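3-dehydroquinate dehydratase (Geobacillus kaustophilus, PDB 2YR1) probably catalyses the cis-dehydration of 3-dehydroquinate to 3-dehydroshikimate, the third step of the chorismate pathway to the aromatic amino acids. Local coordinates at residues V177-P182 with T205-G210; A218-G223 with S250-Y255. All coordinates share one frame; numbering follows the deposited sequence.

Interaction 1: V177-P182 with T205-G210; sequences VMPKSP and TMAMGG
Val177 and Ala207 sit side by side in a parallel bridge at the C-terminal ends of strands 172-177 and 203-207, neighbours in the TIM barrel of type I dehydroquinases. Helix 182-198 carries the chain from one to the other, a beta-alpha-beta crossover, and Ser181 is the N-cap of that helix. Two backbone bonds set the register. Val177 N donates to Met206 O at 2.9 Å, and Met208 N gives Val177 O a bond of 2.8 Å. The same Val177 O also takes a CA-H...O contact from Ala207 CA at 3.3 Å.

The side chains of the bridge, Val177 CG2 and Ala207 CB, lie on one face of the sheet, where both residues also touch Leu188 of helix 182-198. Pro179 turns its ring onto the end of strand 203-207: CD is 3.9 Å from Ala207 CB and, more closely, 3.2 Å from Met208 O. The two methionine side chains cross at about a right angle. Met178 sends CG anti to its backbone nitrogen (chi1 -176°) and then bends, which lays SD 4.0 Å from Met208 CB. Met208 runs straight to its sulfur and turns only at chi3 (-83°), bringing CE back to 3.5 Å from Val177 O. Beyond this contact Met208 packs on Arg216, predicted to bind 3-dehydroquinate, and Met206 on Lys174, the predicted Schiff-base lysine.

Two amide-carbonyl pairs thus fix the alignment of the strand ends. The side chains add van der Waals packing, part of it against backbone carbonyls, and make no hydrogen bond across the contact, while methionine side chains from strand 203-207 and the residue after it lie against predicted active-site residues.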
loop_
_atom_site.group_PDB
_atom_site.type_symbol
_atom_site.label_atom_id
_atom_site.label_comp_id
_atom_site.label_asym_id
_atom_site.label_seq_id
_atom_site.Cartn_x
_atom_site.Cartn_y
_atom_site.Cartn_z
ATOM N N VAL A 177 -5.489 -2.438 -14.892
ATOM C CA VAL A 177 -6.661 -1.593 -14.988
ATOM C C VAL A 177 -6.319 -0.126 -14.766
ATOM O O VAL A 177 -5.246 0.200 -14.248
ATOM C CB VAL A 177 -7.766 -1.995 -13.965
ATOM C CG1 VAL A 177 -8.259 -3.417 -14.243
ATOM C CG2 VAL A 177 -7.225 -1.884 -12.521
ATOM N N MET A 178 -7.230 0.751 -15.185
ATOM C CA MET A 178 -7.051 2.201 -15.006
ATOM C C MET A 178 -8.079 2.612 -13.980
ATOM O O MET A 178 -9.290 2.640 -14.265
ATOM C CB MET A 178 -7.305 2.968 -16.295
ATOM C CG MET A 178 -7.020 4.457 -16.146
ATOM S SD MET A 178 -5.272 4.709 -15.978
ATOM C CE MET A 178 -4.876 5.372 -17.630
ATOM N N PRO A 179 -7.627 2.909 -12.752
ATOM C CA PRO A 179 -8.563 3.306 -11.694
ATOM C C PRO A 179 -9.038 4.742 -11.892
ATOM O O PRO A 179 -8.304 5.571 -12.390
ATOM C CB PRO A 179 -7.725 3.143 -10.429
ATOM C CG PRO A 179 -6.389 3.576 -10.877
ATOM C CD PRO A 179 -6.241 2.908 -12.249
ATOM N N LYS A 180 -10.256 5.028 -11.476
ATOM C CA LYS A 180 -10.791 6.376 -11.613
ATOM C C LYS A 180 -11.099 6.873 -10.213
ATOM O O LYS A 180 -11.560 8.001 -10.016
ATOM C CB LYS A 180 -12.056 6.354 -12.474
ATOM C CG LYS A 180 -11.830 5.880 -13.901
ATOM C CD LYS A 180 -10.776 6.713 -14.603
ATOM C CE LYS A 180 -10.543 6.255 -16.035
ATOM N NZ LYS A 180 -11.736 6.492 -16.884
ATOM N N SER A 181 -10.801 6.027 -9.235
ATOM C CA SER A 181 -11.051 6.341 -7.835
ATOM C C SER A 181 -10.290 5.373 -6.923
ATOM O O SER A 181 -9.841 4.321 -7.365
ATOM C CB SER A 181 -12.534 6.181 -7.533
ATOM O OG SER A 181 -12.831 4.797 -7.458
ATOM N N PRO A 182 -10.132 5.728 -5.639
ATOM C CA PRO A 182 -9.429 4.855 -4.694
ATOM C C PRO A 182 -10.172 3.525 -4.599
ATOM O O PRO A 182 -9.565 2.450 -4.476
ATOM C CB PRO A 182 -9.482 5.651 -3.394
ATOM C CG PRO A 182 -9.305 7.055 -3.890
ATOM C CD PRO A 182 -10.238 7.096 -5.102
ATOM N N THR A 205 -0.599 -8.150 -11.513
ATOM C CA THR A 205 -1.693 -7.201 -11.594
ATOM C C THR A 205 -1.198 -5.807 -11.254
ATOM O O THR A 205 -0.174 -5.637 -10.572
ATOM C CB THR A 205 -2.849 -7.529 -10.603
ATOM O OG1 THR A 205 -2.394 -7.343 -9.264
ATOM C CG2 THR A 205 -3.374 -8.962 -10.787
ATOM N N MET A 206 -1.928 -4.811 -11.742
ATOM C CA MET A 206 -1.610 -3.416 -11.466
ATOM C C MET A 206 -2.756 -2.478 -11.831
ATOM O O MET A 206 -3.575 -2.775 -12.711
ATOM C CB MET A 206 -0.343 -2.959 -12.225
ATOM C CG MET A 206 -0.405 -3.120 -13.742
ATOM S SD MET A 206 0.120 -4.775 -14.271
ATOM C CE MET A 206 1.901 -4.586 -14.368
ATOM N N ALA A 207 -2.829 -1.373 -11.104
ATOM C CA ALA A 207 -3.778 -0.301 -11.392
ATOM C C ALA A 207 -2.741 0.716 -11.884
ATOM O O ALA A 207 -1.721 0.949 -11.215
ATOM C CB ALA A 207 -4.461 0.206 -10.117
ATOM N N MET A 208 -2.973 1.284 -13.059
ATOM C CA MET A 208 -2.041 2.241 -13.651
ATOM C C MET A 208 -2.296 3.635 -13.110
ATOM O O MET A 208 -3.160 3.809 -12.263
ATOM C CB MET A 208 -2.217 2.215 -15.164
ATOM C CG MET A 208 -2.009 0.815 -15.740
ATOM S SD MET A 208 -2.258 0.756 -17.514
ATOM C CE MET A 208 -4.074 0.592 -17.569
ATOM N N GLY A 209 -1.544 4.625 -13.604
ATOM C CA GLY A 209 -1.728 5.994 -13.149
ATOM C C GLY A 209 -1.247 6.293 -11.731
ATOM O O GLY A 209 -0.766 5.401 -11.014
ATOM N N GLY A 210 -1.406 7.552 -11.314
ATOM C CA GLY A 210 -0.951 7.966 -9.994
ATOM C C GLY A 210 -1.731 7.246 -8.915
ATOM O O GLY A 210 -1.189 6.813 -7.897
#

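Interaction 2: A218-G223 with S250-Y255; sequences AGWLFG and SILQTY
From Ala218 to Leu221 the backbone winds into a short 3-10 turn, Leu221 N bonding to Ala218 O at 3.0 Å, and this turn faces helix 242-256 with the CA atoms of Ala218 and Leu252 7.9 Å apart. Leu252 reaches across to meet Ala218, Trp220 and Leu221. With CG trans to the main-chain N (chi1 -162°), the branch ending in CD2 points at the turn, 3.9 Å from Ala218 CB, and meets Leu221 CD1 tip to tip at the same separation. Trp220 and Leu252 run alongside each other, pointing opposite ways, with Trp220 NE1 3.6 Å from Leu252 CD2. Farther along the indole, CH2 lies 3.5 Å from Gln253 CG, the ring and amide planes 69° apart. The contact joins the last helix of the barrel to the loop that leads from helix 213-218 into strand 226-228. Within that loop Leu221 CG sits over the centre of the indole, 3.9 Å above its plane, and NE1 makes a weak hydrogen bond to Leu217 O. Cutting Trp220 back to alanine removes the indole, and is likely to leave Gln253 CG without its partner across the contact and to open a gap beside Leu252 and Leu221. Farther along the helix, Tyr255 OH bonds to Asp244 OD2 of the second subunit.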
loop_
_atom_site.group_PDB
_atom_site.type_symbol
_atom_site.label_atom_id
_atom_site.label_comp_id
_atom_site.label_asym_id
_atom_site.label_seq_id
_atom_site.Cartn_x
_atom_site.Cartn_y
_atom_site.Cartn_z
ATOM N N ALA A 218 2.907 -2.429 -3.431
ATOM C CA ALA A 218 2.351 -3.353 -2.446
ATOM C C ALA A 218 1.491 -4.477 -3.003
ATOM O O ALA A 218 0.950 -5.270 -2.246
ATOM C CB ALA A 218 1.539 -2.562 -1.419
ATOM N N GLY A 219 1.353 -4.550 -4.316
ATOM C CA GLY A 219 0.537 -5.605 -4.882
ATOM C C GLY A 219 1.039 -6.994 -4.531
ATOM O O GLY A 219 0.244 -7.929 -4.421
ATOM N N TRP A 220 2.349 -7.134 -4.341
ATOM C CA TRP A 220 2.923 -8.431 -3.997
ATOM C C TRP A 220 2.368 -8.995 -2.700
ATOM O O TRP A 220 2.448 -10.197 -2.470
ATOM C CB TRP A 220 4.456 -8.343 -3.913
ATOM C CG TRP A 220 4.965 -7.394 -2.876
ATOM C CD1 TRP A 220 5.056 -6.031 -2.979
ATOM C CD2 TRP A 220 5.399 -7.728 -1.554
ATOM N NE1 TRP A 220 5.518 -5.501 -1.801
ATOM C CE2 TRP A 220 5.737 -6.518 -0.908
ATOM C CE3 TRP A 220 5.536 -8.933 -0.852
ATOM C CZ2 TRP A 220 6.206 -6.475 0.412
ATOM C CZ3 TRP A 220 6.007 -8.894 0.460
ATOM C CH2 TRP A 220 6.336 -7.664 1.078
ATOM N N LEU A 221 1.799 -8.136 -1.852
ATOM C CA LEU A 221 1.221 -8.577 -0.573
ATOM C C LEU A 221 -0.125 -9.289 -0.805
ATOM O O LEU A 221 -0.659 -9.969 0.081
ATOM C CB LEU A 221 0.996 -7.358 0.350
ATOM C CG LEU A 221 2.264 -6.703 0.935
ATOM C CD1 LEU A 221 1.930 -5.312 1.482
ATOM C CD2 LEU A 221 2.846 -7.570 2.037
ATOM N N PHE A 222 -0.670 -9.111 -1.999
ATOM C CA PHE A 222 -1.967 -9.680 -2.356
ATOM C C PHE A 222 -1.870 -10.669 -3.493
ATOM O O PHE A 222 -2.884 -11.128 -4.007
ATOM C CB PHE A 222 -2.945 -8.547 -2.710
ATOM C CG PHE A 222 -3.111 -7.555 -1.601
ATOM C CD1 PHE A 222 -3.894 -7.870 -0.488
ATOM C CD2 PHE A 222 -2.401 -6.359 -1.609
ATOM C CE1 PHE A 222 -3.955 -7.006 0.608
ATOM C CE2 PHE A 222 -2.448 -5.489 -0.526
ATOM C CZ PHE A 222 -3.224 -5.810 0.595
ATOM N N GLY A 223 -0.644 -11.012 -3.874
ATOM C CA GLY A 223 -0.456 -12.004 -4.917
ATOM C C GLY A 223 0.147 -11.567 -6.236
ATOM O O GLY A 223 0.269 -12.396 -7.150
ATOM N N SER A 250 11.973 -2.729 0.225
ATOM C CA SER A 250 12.837 -3.147 1.318
ATOM C C SER A 250 12.213 -2.807 2.671
ATOM O O SER A 250 12.195 -3.634 3.580
ATOM C CB SER A 250 14.212 -2.500 1.174
ATOM O OG SER A 250 14.833 -2.946 -0.025
ATOM N N ILE A 251 11.674 -1.604 2.786
ATOM C CA ILE A 251 11.039 -1.185 4.028
ATOM C C ILE A 251 9.783 -2.025 4.251
ATOM O O ILE A 251 9.601 -2.626 5.300
ATOM C CB ILE A 251 10.674 0.298 3.954
ATOM C CG1 ILE A 251 11.969 1.112 3.899
ATOM C CG2 ILE A 251 9.787 0.686 5.142
ATOM C CD1 ILE A 251 11.778 2.555 3.559
ATOM N N LEU A 252 8.937 -2.093 3.236
ATOM C CA LEU A 252 7.713 -2.862 3.343
ATOM C C LEU A 252 8.026 -4.311 3.701
ATOM O O LEU A 252 7.330 -4.906 4.510
ATOM C CB LEU A 252 6.942 -2.793 2.020
ATOM C CG LEU A 252 5.457 -3.153 2.021
ATOM C CD1 LEU A 252 4.714 -2.358 3.113
ATOM C CD2 LEU A 252 4.887 -2.853 0.628
ATOM N N GLN A 253 9.089 -4.864 3.114
ATOM C CA GLN A 253 9.449 -6.247 3.368
ATOM C C GLN A 253 9.953 -6.544 4.767
ATOM O O GLN A 253 9.568 -7.557 5.363
ATOM C CB GLN A 253 10.472 -6.727 2.339
ATOM C CG GLN A 253 9.827 -7.047 1.008
ATOM C CD GLN A 253 10.746 -7.768 0.062
ATOM O OE1 GLN A 253 11.634 -7.167 -0.547
ATOM N NE2 GLN A 253 10.543 -9.075 -0.067
ATOM N N THR A 254 10.803 -5.679 5.306
ATOM C CA THR A 254 11.308 -5.927 6.644
ATOM C C THR A 254 10.164 -5.827 7.646
ATOM O O THR A 254 10.016 -6.674 8.517
ATOM C CB THR A 254 12.409 -4.925 7.032
ATOM O OG1 THR A 254 11.817 -3.665 7.350
ATOM C CG2 THR A 254 13.374 -4.735 5.891
ATOM N N TYR A 255 9.324 -4.814 7.486
ATOM C CA TYR A 255 8.211 -4.591 8.400
ATOM C C TYR A 255 6.923 -5.409 8.245
ATOM O O TYR A 255 6.119 -5.455 9.162
ATOM C CB TYR A 255 7.890 -3.095 8.398
ATOM C CG TYR A 255 9.020 -2.291 8.994
ATOM C CD1 TYR A 255 9.327 -2.396 10.351
ATOM C CD2 TYR A 255 9.835 -1.496 8.197
ATOM C CE1 TYR A 255 10.417 -1.737 10.891
ATOM C CE2 TYR A 255 10.931 -0.829 8.729
ATOM C CZ TYR A 255 11.214 -0.955 10.075
ATOM O OH TYR A 255 12.292 -0.287 10.613
#

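How the interactions relate
Interaction 1 is complete in sequence before interaction 2 begins; their centres lie 18 Å apart and their nearest atoms about 6 Å. Helix 213-218 bridges them. Arg216, on this helix, lies about 4 Å side chain to side chain from Met208 of interaction 1 and about 8 Å from Ala218 of interaction 2, which puts the first contact nearer the predicted substrate site. Helix 182-198, which packs on interaction 1, also meets interaction 2 where Leu189 touches Phe222. Both contacts reach the second subunit, through Pro182 on its Glu193 and Ala218 on its Ile214.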